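Local coordinates for protein acyl-CoA dehydrogenase (Slackia heliotrinireducens, PDB 4RM7) that belongs to the acyl-CoA dehydrogenase family, with a helical N-terminal domain, a beta-sheet middle domain and a helical C-terminal domain, at residues F57-R62 with L70-L75; S9-R14 with D53-G58; H18-G23 with I77-R82. One frame throughout, in Å; residues are numbered along the deposited sequence. Where two conformers were deposited one is given.

Interaction 1. Residues F57-R62 with L70-L75; sequences FGVIHR and LFAQVL
The loop 57-62 comes closest to the first turns of helix 70-84 at Val59 and Gln73, whose CA atoms lie 5.4 Å apart. This is a loop-on-helix contact in the all-helical N-terminal domain of the acyl-CoA dehydrogenase fold. The loop bends through an inverse gamma turn centred on Gly58, closed by a weak bond from Val59 N to Phe57 O, while 70-75 is regular helix.

Ala72 presents its methyl group to the loop. Its CB sits 3.7 Å from Phe57 CD1, obliquely to the ring, and the CB of Phe57 also lies close to it. Beyond the turn in sequence, Val59 CG2 reaches the same methyl at 4.2 Å, and a small apolar patch results. Phe57 and Ala72 both also touch Leu15 of helix 10-26, which continues this patch.

The polar link is made by Gln73. With CG anti to the carbonyl carbon (chi1 -77°) and the chain extended beyond it, the side chain runs past that of Val59 in the opposite direction and delivers its amide to the loop backbone. Its CG packs alongside Val59 CG1 on the way. A buried side chain thereby satisfies a peptide carbonyl of the irregular loop and so links the loop to the helix at Val59. Asp69, just ahead of the helix, holds the loop through Gly58 N, and Phe248 of helix 234-270 packs on Gln73. Gln73 NE2 donates to Val59 O over 3.0 Å, with an N-H...O angle of 162° and the acceptor near the amide plane.

Interaction 2. Residues S9-R14 with D53-G58; sequences SRDEQR and DFNGFG
Asp11 and Asn55 form the polar centre of this contact, where the start of helix 10-26 meets a type I' turn running from Phe54 to Phe57. Ser9 caps the helix: its OG accepts from Glu12 N at 3.1 Å, and Ser9 N donates to Glu12 OE1 at 2.9 Å, completing a capping box. Asp11 then offers its backbone carbonyl, and Asn55 ND2 donates to Asp11 O over 2.9 Å in a bent bond (N-H...O 137°). A chi1 of -157° turns the Asn55 amide away from its own backbone N and toward the helix, and Asp53 OD2 holds Asn55 N in an Asx turn. Asp11 O also lies near the plane of the Phe57 ring, at its edge, 3.7 Å from CE2. Glu12, its carboxylate engaged at the cap, brings CG to within 3.8 Å of Phe57 CZ. Farther along, Arg14 lays its CB 3.5 Å from Asn55 ND2, while its guanidinium leads away from the turn. The contact lies at the surface of the N-terminal domain and rests on helix 70-84: Phe71 and Leu75 of that helix touch Glu12, and its Val76 touches Phe54.

Interaction 3. Residues H18-G23 with I77-R82; sequences HVREYG and IEELSR
Arg20 and Glu79 meet because both send CG anti to the backbone N (chi1 175° and -177°) and then bend, Arg20 at chi3 and Glu79 at chi2. They belong to helices 10-26 and 70-84, two neighbours of the helical N-terminal domain, whose segments run roughly parallel, crossing at -27° with axes 9.4 Å apart.

The apolar part is centred on Leu80. Its CD2 packs 3.5 Å from Val19 CG1, the two side chains crossing at about a right angle, and lies at the edge of the Tyr22 ring, 3.8 Å from CD2 of that tyrosine. Gly23 has no side chain, and its CA lets the same methyl come to 4.2 Å. Val19 CG1 also rests against the aliphatic stem of Glu79. Phe49 and Phe90, from helices 43-50 and 90-103, close round Leu80, and the hydroxyl of Tyr22 is bonded to Val45 O.

Beside this apolar packing, Arg20, Glu79 and Arg82 form a salt-bridge network. The link between the helices is its weaker part: Arg20 NH1 approaches Glu79 OE2 at 3.4 Å, its guanidinium almost perpendicular to the carboxylate, while Arg20 NH2 is hydrogen-bonded to Asn17 OD1 and Arg82 NH1 forms a salt bridge with Glu262. The carboxylate probably eases the proximity of the two arginines. Arg82 grips it side-on, with NE 2.7 Å from Glu79 OE1 and NH2 2.8 Å from Glu79 OE2.

Overall arrangement
From the N terminus, helix 10-26 supplies the first partner of two contacts. Its opening turn enters interaction 2, which closes a long loop through helices 29-38 and 43-50 onto the turn at 53-58. Before that loop closes, residues 18-23 begin interaction 3, so the two contacts cross along the chain; His18 is probably hydrogen-bonded to Asp53 O between them. Residues 57-62 then open interaction 1, a short closure to the start of helix 70-84 lying wholly within the span of interaction 3. Interactions 1 and 2 share Phe57 and Gly58. Together, the three tie helices 10-26 and 70-84 to each other and to the intervening loop.

Interaction 1. Residues F57-R62 with L70-L75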
loop_
_atom_site.group_PDB
_atom_site.type_symbol
_atom_site.label_atom_id
_atom_site.label_comp_id
_atom_site.label_asym_id
_atom_site.label_seq_id
_atom_site.Cartn_x
_atom_site.Cartn_y
_atom_site.Cartn_z
ATOM N N PHE A 57 31.247 -21.875 15.866
ATOM C CA PHE A 57 30.454 -21.883 14.662
ATOM C C PHE A 57 31.339 -21.721 13.453
ATOM O O PHE A 57 32.399 -21.135 13.539
ATOM C CB PHE A 57 29.403 -20.803 14.715
ATOM C CG PHE A 57 28.252 -21.150 15.585
ATOM C CD1 PHE A 57 27.286 -22.015 15.144
ATOM C CD2 PHE A 57 28.149 -20.631 16.847
ATOM C CE1 PHE A 57 26.226 -22.351 15.943
ATOM C CE2 PHE A 57 27.094 -20.961 17.655
ATOM C CZ PHE A 57 26.129 -21.824 17.204
ATOM N N GLY A 58 30.903 -22.253 12.326
ATOM C CA GLY A 58 31.607 -22.060 11.079
ATOM C C GLY A 58 31.194 -20.766 10.403
ATOM O O GLY A 58 30.353 -20.778 9.497
ATOM N N VAL A 59 31.779 -19.648 10.840
ATOM C CA VAL A 59 31.441 -18.344 10.270
ATOM C C VAL A 59 32.404 -17.919 9.153
ATOM O O VAL A 59 31.972 -17.500 8.076
ATOM C CB VAL A 59 31.401 -17.256 11.365
ATOM C CG1 VAL A 59 31.226 -15.885 10.743
ATOM C CG2 VAL A 59 30.268 -17.532 12.318
ATOM N N ILE A 60 33.703 -18.015 9.410
ATOM C CA ILE A 60 34.687 -17.800 8.354
ATOM C C ILE A 60 35.410 -19.100 7.964
ATOM O O ILE A 60 36.364 -19.070 7.201
ATOM C CB ILE A 60 35.744 -16.733 8.750
ATOM C CG1 ILE A 60 36.550 -17.174 9.960
ATOM C CG2 ILE A 60 35.091 -15.396 9.039
ATOM C CD1 ILE A 60 37.716 -16.254 10.236
ATOM N N HIS A 61 34.953 -20.233 8.489
ATOM C CA HIS A 61 35.511 -21.537 8.143
ATOM C C HIS A 61 34.387 -22.563 8.143
ATOM O O HIS A 61 33.334 -22.303 8.710
ATOM C CB HIS A 61 36.628 -21.940 9.119
ATOM C CG HIS A 61 36.148 -22.583 10.392
ATOM N ND1 HIS A 61 35.462 -21.894 11.370
ATOM C CD2 HIS A 61 36.304 -23.845 10.864
ATOM C CE1 HIS A 61 35.199 -22.708 12.381
ATOM N NE2 HIS A 61 35.698 -23.896 12.098
ATOM N N ARG A 62 34.586 -23.713 7.499
ATOM C CA ARG A 62 33.546 -24.741 7.473
ATOM C C ARG A 62 33.724 -25.696 8.643
ATOM O O ARG A 62 34.410 -26.706 8.528
ATOM C CB ARG A 62 33.565 -25.523 6.157
ATOM C CG ARG A 62 33.272 -24.702 4.896
ATOM C CD ARG A 62 33.649 -25.481 3.627
ATOM N NE ARG A 62 33.742 -24.594 2.466
ATOM C CZ ARG A 62 32.763 -24.390 1.580
ATOM N NH1 ARG A 62 32.953 -23.543 0.561
ATOM N NH2 ARG A 62 31.597 -25.028 1.706
ATOM N N LEU A 70 25.179 -21.147 8.242
ATOM C CA LEU A 70 24.521 -19.956 7.691
ATOM C C LEU A 70 23.709 -19.139 8.717
ATOM O O LEU A 70 23.778 -17.912 8.720
ATOM C CB LEU A 70 23.613 -20.354 6.524
ATOM C CG LEU A 70 23.098 -19.188 5.682
ATOM C CD1 LEU A 70 24.226 -18.360 5.133
ATOM C CD2 LEU A 70 22.295 -19.696 4.543
ATOM N N PHE A 71 22.943 -19.807 9.576
ATOM C CA PHE A 71 22.205 -19.105 10.616
ATOM C C PHE A 71 23.171 -18.308 11.486
ATOM O O PHE A 71 22.901 -17.153 11.812
ATOM C CB PHE A 71 21.396 -20.072 11.475
ATOM C CG PHE A 71 20.551 -19.394 12.516
ATOM C CD1 PHE A 71 19.693 -18.357 12.167
ATOM C CD2 PHE A 71 20.602 -19.788 13.846
ATOM C CE1 PHE A 71 18.895 -17.715 13.134
ATOM C CE2 PHE A 71 19.811 -19.147 14.830
ATOM C CZ PHE A 71 18.955 -18.117 14.467
ATOM N N ALA A 72 24.305 -18.913 11.838
ATOM C CA ALA A 72 25.319 -18.211 12.628
ATOM C C ALA A 72 25.837 -16.973 11.902
ATOM O O ALA A 72 25.948 -15.893 12.493
ATOM C CB ALA A 72 26.475 -19.140 12.968
ATOM N N GLN A 73 26.160 -17.143 10.625
ATOM C CA GLN A 73 26.601 -16.039 9.792
ATOM C C GLN A 73 25.574 -14.906 9.762
ATOM O O GLN A 73 25.928 -13.728 9.814
ATOM C CB GLN A 73 26.878 -16.536 8.379
ATOM C CG GLN A 73 28.192 -17.274 8.233
ATOM C CD GLN A 73 28.349 -17.870 6.840
ATOM O OE1 GLN A 73 27.358 -18.275 6.210
ATOM N NE2 GLN A 73 29.589 -17.919 6.346
ATOM N N VAL A 74 24.303 -15.281 9.683
ATOM C CA VAL A 74 23.204 -14.342 9.686
ATOM C C VAL A 74 23.114 -13.554 10.991
ATOM O O VAL A 74 22.914 -12.332 10.987
ATOM C CB VAL A 74 21.892 -15.083 9.422
ATOM C CG1 VAL A 74 20.690 -14.293 9.921
ATOM C CG2 VAL A 74 21.781 -15.374 7.953
ATOM N N LEU A 75 23.282 -14.240 12.111
ATOM C CA LEU A 75 23.285 -13.550 13.394
ATOM C C LEU A 75 24.454 -12.562 13.458
ATOM O O LEU A 75 24.299 -11.452 13.973
ATOM C CB LEU A 75 23.353 -14.544 14.556
ATOM C CG LEU A 75 22.169 -15.502 14.716
ATOM C CD1 LEU A 75 22.450 -16.502 15.843
ATOM C CD2 LEU A 75 20.853 -14.742 14.965
#

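Interaction 2. Residues S9-R14 with D53-G58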
loop_
_atom_site.group_PDB
_atom_site.type_symbol
_atom_site.label_atom_id
_atom_site.label_comp_id
_atom_site.label_asym_id
_atom_site.label_seq_id
_atom_site.Cartn_x
_atom_site.Cartn_y
_atom_site.Cartn_z
ATOM N N SER A 9 19.673 -20.999 20.971
ATOM C CA SER A 9 20.391 -21.854 21.901
ATOM C C SER A 9 21.365 -21.018 22.715
ATOM O O SER A 9 21.639 -19.879 22.340
ATOM C CB SER A 9 21.133 -22.935 21.132
ATOM O OG SER A 9 22.120 -22.322 20.317
ATOM N N ARG A 10 21.892 -21.568 23.815
ATOM C CA ARG A 10 22.962 -20.896 24.563
ATOM C C ARG A 10 24.154 -20.567 23.680
ATOM O O ARG A 10 24.728 -19.482 23.794
ATOM C CB ARG A 10 23.474 -21.747 25.713
ATOM C CG ARG A 10 22.609 -21.736 26.907
ATOM C CD ARG A 10 23.133 -20.876 28.033
ATOM N NE ARG A 10 22.094 -20.885 29.048
ATOM C CZ ARG A 10 22.042 -21.753 30.047
ATOM N NH1 ARG A 10 21.034 -21.702 30.907
ATOM N NH2 ARG A 10 23.009 -22.648 30.201
ATOM N N ASP A 11 24.542 -21.525 22.833
ATOM C CA ASP A 11 25.684 -21.349 21.938
ATOM C C ASP A 11 25.453 -20.170 21.001
ATOM O O ASP A 11 26.309 -19.300 20.883
ATOM C CB ASP A 11 25.961 -22.623 21.135
ATOM C CG ASP A 11 26.537 -23.740 21.992
ATOM O OD1 ASP A 11 27.255 -23.439 22.967
ATOM O OD2 ASP A 11 26.268 -24.922 21.694
ATOM N N GLU A 12 24.284 -20.132 20.367
ATOM C CA GLU A 12 23.910 -19.014 19.514
ATOM C C GLU A 12 23.903 -17.684 20.284
ATOM O O GLU A 12 24.373 -16.656 19.780
ATOM C CB GLU A 12 22.548 -19.284 18.875
ATOM C CG GLU A 12 22.615 -20.372 17.778
ATOM C CD GLU A 12 21.254 -20.999 17.449
ATOM O OE1 GLU A 12 20.271 -20.740 18.177
ATOM O OE2 GLU A 12 21.165 -21.761 16.460
ATOM N N GLN A 13 23.401 -17.701 21.512
ATOM C CA GLN A 13 23.377 -16.485 22.306
ATOM C C GLN A 13 24.783 -16.008 22.674
ATOM O O GLN A 13 25.044 -14.803 22.708
ATOM C CB GLN A 13 22.551 -16.694 23.570
ATOM C CG GLN A 13 21.066 -16.744 23.326
ATOM C CD GLN A 13 20.293 -17.320 24.499
ATOM O OE1 GLN A 13 20.841 -17.524 25.588
ATOM N NE2 GLN A 13 19.011 -17.595 24.280
ATOM N N ARG A 14 25.686 -16.941 22.959
ATOM C CA ARG A 14 27.052 -16.547 23.303
ATOM C C ARG A 14 27.738 -15.891 22.100
ATOM O O ARG A 14 28.465 -14.899 22.253
ATOM C CB ARG A 14 27.874 -17.742 23.792
ATOM C CG ARG A 14 27.641 -18.100 25.230
ATOM C CD ARG A 14 28.763 -18.973 25.767
ATOM N NE ARG A 14 28.657 -19.169 27.218
ATOM C CZ ARG A 14 28.073 -20.215 27.791
ATOM N NH1 ARG A 14 27.521 -21.163 27.043
ATOM N NH2 ARG A 14 28.030 -20.312 29.111
ATOM N N ASP A 53 36.041 -14.615 18.429
ATOM C CA ASP A 53 35.690 -15.926 18.909
ATOM C C ASP A 53 34.259 -16.166 18.507
ATOM O O ASP A 53 33.349 -15.593 19.063
ATOM C CB ASP A 53 35.807 -16.005 20.426
ATOM C CG ASP A 53 35.376 -17.350 20.973
ATOM O OD1 ASP A 53 35.101 -17.457 22.176
ATOM O OD2 ASP A 53 35.313 -18.314 20.200
ATOM N N PHE A 54 34.071 -17.067 17.565
ATOM C CA PHE A 54 32.776 -17.298 16.986
ATOM C C PHE A 54 32.081 -18.436 17.690
ATOM O O PHE A 54 31.066 -18.919 17.236
ATOM C CB PHE A 54 32.887 -17.540 15.488
ATOM C CG PHE A 54 33.160 -16.299 14.701
ATOM C CD1 PHE A 54 32.210 -15.318 14.590
ATOM C CD2 PHE A 54 34.365 -16.117 14.075
ATOM C CE1 PHE A 54 32.457 -14.177 13.869
ATOM C CE2 PHE A 54 34.621 -14.978 13.357
ATOM C CZ PHE A 54 33.665 -14.006 13.252
ATOM N N ASN A 55 32.650 -18.865 18.804
ATOM C CA ASN A 55 32.038 -19.882 19.634
ATOM C C ASN A 55 31.840 -21.173 18.888
ATOM O O ASN A 55 30.855 -21.855 19.072
ATOM C CB ASN A 55 30.705 -19.391 20.174
ATOM C CG ASN A 55 30.282 -20.116 21.424
ATOM O OD1 ASN A 55 31.110 -20.542 22.214
ATOM N ND2 ASN A 55 28.988 -20.247 21.615
ATOM N N GLY A 56 32.789 -21.485 18.027
ATOM C CA GLY A 56 32.864 -22.779 17.394
ATOM C C GLY A 56 31.980 -22.921 16.188
ATOM O O GLY A 56 31.962 -23.952 15.548
ATOM N N PHE A 57 31.247 -21.875 15.866
ATOM C CA PHE A 57 30.454 -21.883 14.662
ATOM C C PHE A 57 31.339 -21.721 13.453
ATOM O O PHE A 57 32.399 -21.135 13.539
ATOM C CB PHE A 57 29.403 -20.803 14.715
ATOM C CG PHE A 57 28.252 -21.150 15.585
ATOM C CD1 PHE A 57 27.286 -22.015 15.144
ATOM C CD2 PHE A 57 28.149 -20.631 16.847
ATOM C CE1 PHE A 57 26.226 -22.351 15.943
ATOM C CE2 PHE A 57 27.094 -20.961 17.655
ATOM C CZ PHE A 57 26.129 -21.824 17.204
ATOM N N GLY A 58 30.903 -22.253 12.326
ATOM C CA GLY A 58 31.607 -22.060 11.079
ATOM C C GLY A 58 31.194 -20.766 10.403
ATOM O O GLY A 58 30.353 -20.778 9.497
#

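Interaction 3. Residues H18-G23 with I77-R82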
loop_
_atom_site.group_PDB
_atom_site.type_symbol
_atom_site.label_atom_id
_atom_site.label_comp_id
_atom_site.label_asym_id
_atom_site.label_seq_id
_atom_site.Cartn_x
_atom_site.Cartn_y
_atom_site.Cartn_z
ATOM N N HIS A 18 29.531 -12.224 21.860
ATOM C CA HIS A 18 30.873 -11.971 21.353
ATOM C C HIS A 18 30.854 -10.929 20.243
ATOM O O HIS A 18 31.669 -10.006 20.230
ATOM C CB HIS A 18 31.512 -13.263 20.851
ATOM C CG HIS A 18 31.622 -14.324 21.897
ATOM N ND1 HIS A 18 32.088 -15.598 21.625
ATOM C CD2 HIS A 18 31.330 -14.312 23.220
ATOM C CE1 HIS A 18 32.079 -16.312 22.732
ATOM N NE2 HIS A 18 31.626 -15.558 23.719
ATOM N N VAL A 19 29.909 -11.066 19.322
ATOM C CA VAL A 19 29.792 -10.123 18.217
ATOM C C VAL A 19 29.387 -8.732 18.708
ATOM O O VAL A 19 29.930 -7.735 18.255
ATOM C CB VAL A 19 28.801 -10.636 17.176
ATOM C CG1 VAL A 19 28.532 -9.572 16.120
ATOM C CG2 VAL A 19 29.357 -11.902 16.534
ATOM N N ARG A 20 28.455 -8.684 19.655
ATOM C CA ARG A 20 27.979 -7.427 20.231
ATOM C C ARG A 20 29.069 -6.685 21.015
ATOM O O ARG A 20 29.105 -5.455 21.037
ATOM C CB ARG A 20 26.767 -7.694 21.135
ATOM C CG ARG A 20 26.251 -6.490 21.900
ATOM C CD ARG A 20 24.865 -6.743 22.510
ATOM N NE ARG A 20 24.713 -8.087 23.075
ATOM C CZ ARG A 20 23.878 -9.012 22.601
ATOM N NH1 ARG A 20 23.094 -8.751 21.552
ATOM N NH2 ARG A 20 23.823 -10.198 23.187
ATOM N N GLU A 21 29.957 -7.428 21.660
ATOM C CA GLU A 21 31.054 -6.810 22.393
ATOM C C GLU A 21 32.072 -6.234 21.384
ATOM O O GLU A 21 32.603 -5.149 21.576
ATOM C CB GLU A 21 31.684 -7.825 23.358
ATOM C CG GLU A 21 33.124 -7.580 23.710
ATOM C CD GLU A 21 33.582 -8.407 24.907
ATOM O OE1 GLU A 21 32.738 -8.680 25.799
ATOM O OE2 GLU A 21 34.787 -8.775 24.952
ATOM N N TYR A 22 32.313 -6.946 20.297
ATOM C CA TYR A 22 33.158 -6.425 19.239
ATOM C C TYR A 22 32.573 -5.193 18.560
ATOM O O TYR A 22 33.271 -4.223 18.325
ATOM C CB TYR A 22 33.425 -7.523 18.204
ATOM C CG TYR A 22 33.914 -7.047 16.858
ATOM C CD1 TYR A 22 35.206 -6.622 16.685
ATOM C CD2 TYR A 22 33.077 -7.029 15.769
ATOM C CE1 TYR A 22 35.654 -6.185 15.466
ATOM C CE2 TYR A 22 33.519 -6.598 14.547
ATOM C CZ TYR A 22 34.809 -6.176 14.404
ATOM O OH TYR A 22 35.247 -5.747 13.188
ATOM N N GLY A 23 31.290 -5.238 18.235
ATOM C CA GLY A 23 30.662 -4.140 17.534
ATOM C C GLY A 23 30.598 -2.867 18.330
ATOM O O GLY A 23 30.866 -1.791 17.837
ATOM N N ILE A 77 26.045 -11.030 10.870
ATOM C CA ILE A 77 25.764 -9.902 9.977
ATOM C C ILE A 77 24.622 -9.013 10.449
ATOM O O ILE A 77 24.734 -7.789 10.395
ATOM C CB ILE A 77 25.466 -10.395 8.574
ATOM C CG1 ILE A 77 26.712 -11.071 8.014
ATOM C CG2 ILE A 77 25.016 -9.230 7.665
ATOM C CD1 ILE A 77 26.412 -12.067 6.954
ATOM N N GLU A 78 23.538 -9.609 10.940
ATOM C CA GLU A 78 22.424 -8.802 11.445
ATOM C C GLU A 78 22.872 -7.943 12.639
ATOM O O GLU A 78 22.524 -6.771 12.727
ATOM C CB GLU A 78 21.231 -9.683 11.837
ATOM C CG GLU A 78 20.191 -8.979 12.696
ATOM C CD GLU A 78 19.136 -9.922 13.306
ATOM O OE1 GLU A 78 19.445 -11.102 13.557
ATOM O OE2 GLU A 78 17.986 -9.475 13.548
ATOM N N GLU A 79 23.673 -8.509 13.536
ATOM C CA GLU A 79 24.081 -7.769 14.719
ATOM C C GLU A 79 25.060 -6.633 14.417
ATOM O O GLU A 79 24.958 -5.558 15.007
ATOM C CB GLU A 79 24.690 -8.710 15.764
ATOM C CG GLU A 79 25.083 -8.036 17.102
ATOM C CD GLU A 79 23.927 -7.316 17.852
ATOM O OE1 GLU A 79 22.763 -7.260 17.376
ATOM O OE2 GLU A 79 24.195 -6.795 18.952
ATOM N N LEU A 80 26.000 -6.856 13.500
ATOM C CA LEU A 80 26.973 -5.819 13.180
ATOM C C LEU A 80 26.281 -4.679 12.435
ATOM O O LEU A 80 26.606 -3.513 12.634
ATOM C CB LEU A 80 28.130 -6.391 12.349
ATOM C CG LEU A 80 28.985 -7.355 13.169
ATOM C CD1 LEU A 80 30.085 -7.921 12.343
ATOM C CD2 LEU A 80 29.542 -6.659 14.412
ATOM N N SER A 81 25.317 -5.026 11.590
ATOM C CA SER A 81 24.551 -4.033 10.844
ATOM C C SER A 81 23.664 -3.250 11.781
ATOM O O SER A 81 23.388 -2.072 11.540
ATOM C CB SER A 81 23.690 -4.687 9.761
ATOM O OG SER A 81 24.476 -5.494 8.907
ATOM N N ARG A 82 23.218 -3.909 12.851
ATOM C CA ARG A 82 22.355 -3.263 13.833
ATOM C C ARG A 82 23.134 -2.239 14.643
ATOM O O ARG A 82 22.713 -1.096 14.777
ATOM C CB ARG A 82 21.730 -4.284 14.780
ATOM C CG ARG A 82 20.762 -3.675 15.798
ATOM C CD ARG A 82 20.389 -4.694 16.877
ATOM N NE ARG A 82 21.503 -4.958 17.767
ATOM C CZ ARG A 82 21.908 -4.098 18.698
ATOM N NH1 ARG A 82 21.282 -2.932 18.845
ATOM N NH2 ARG A 82 22.944 -4.391 19.470
#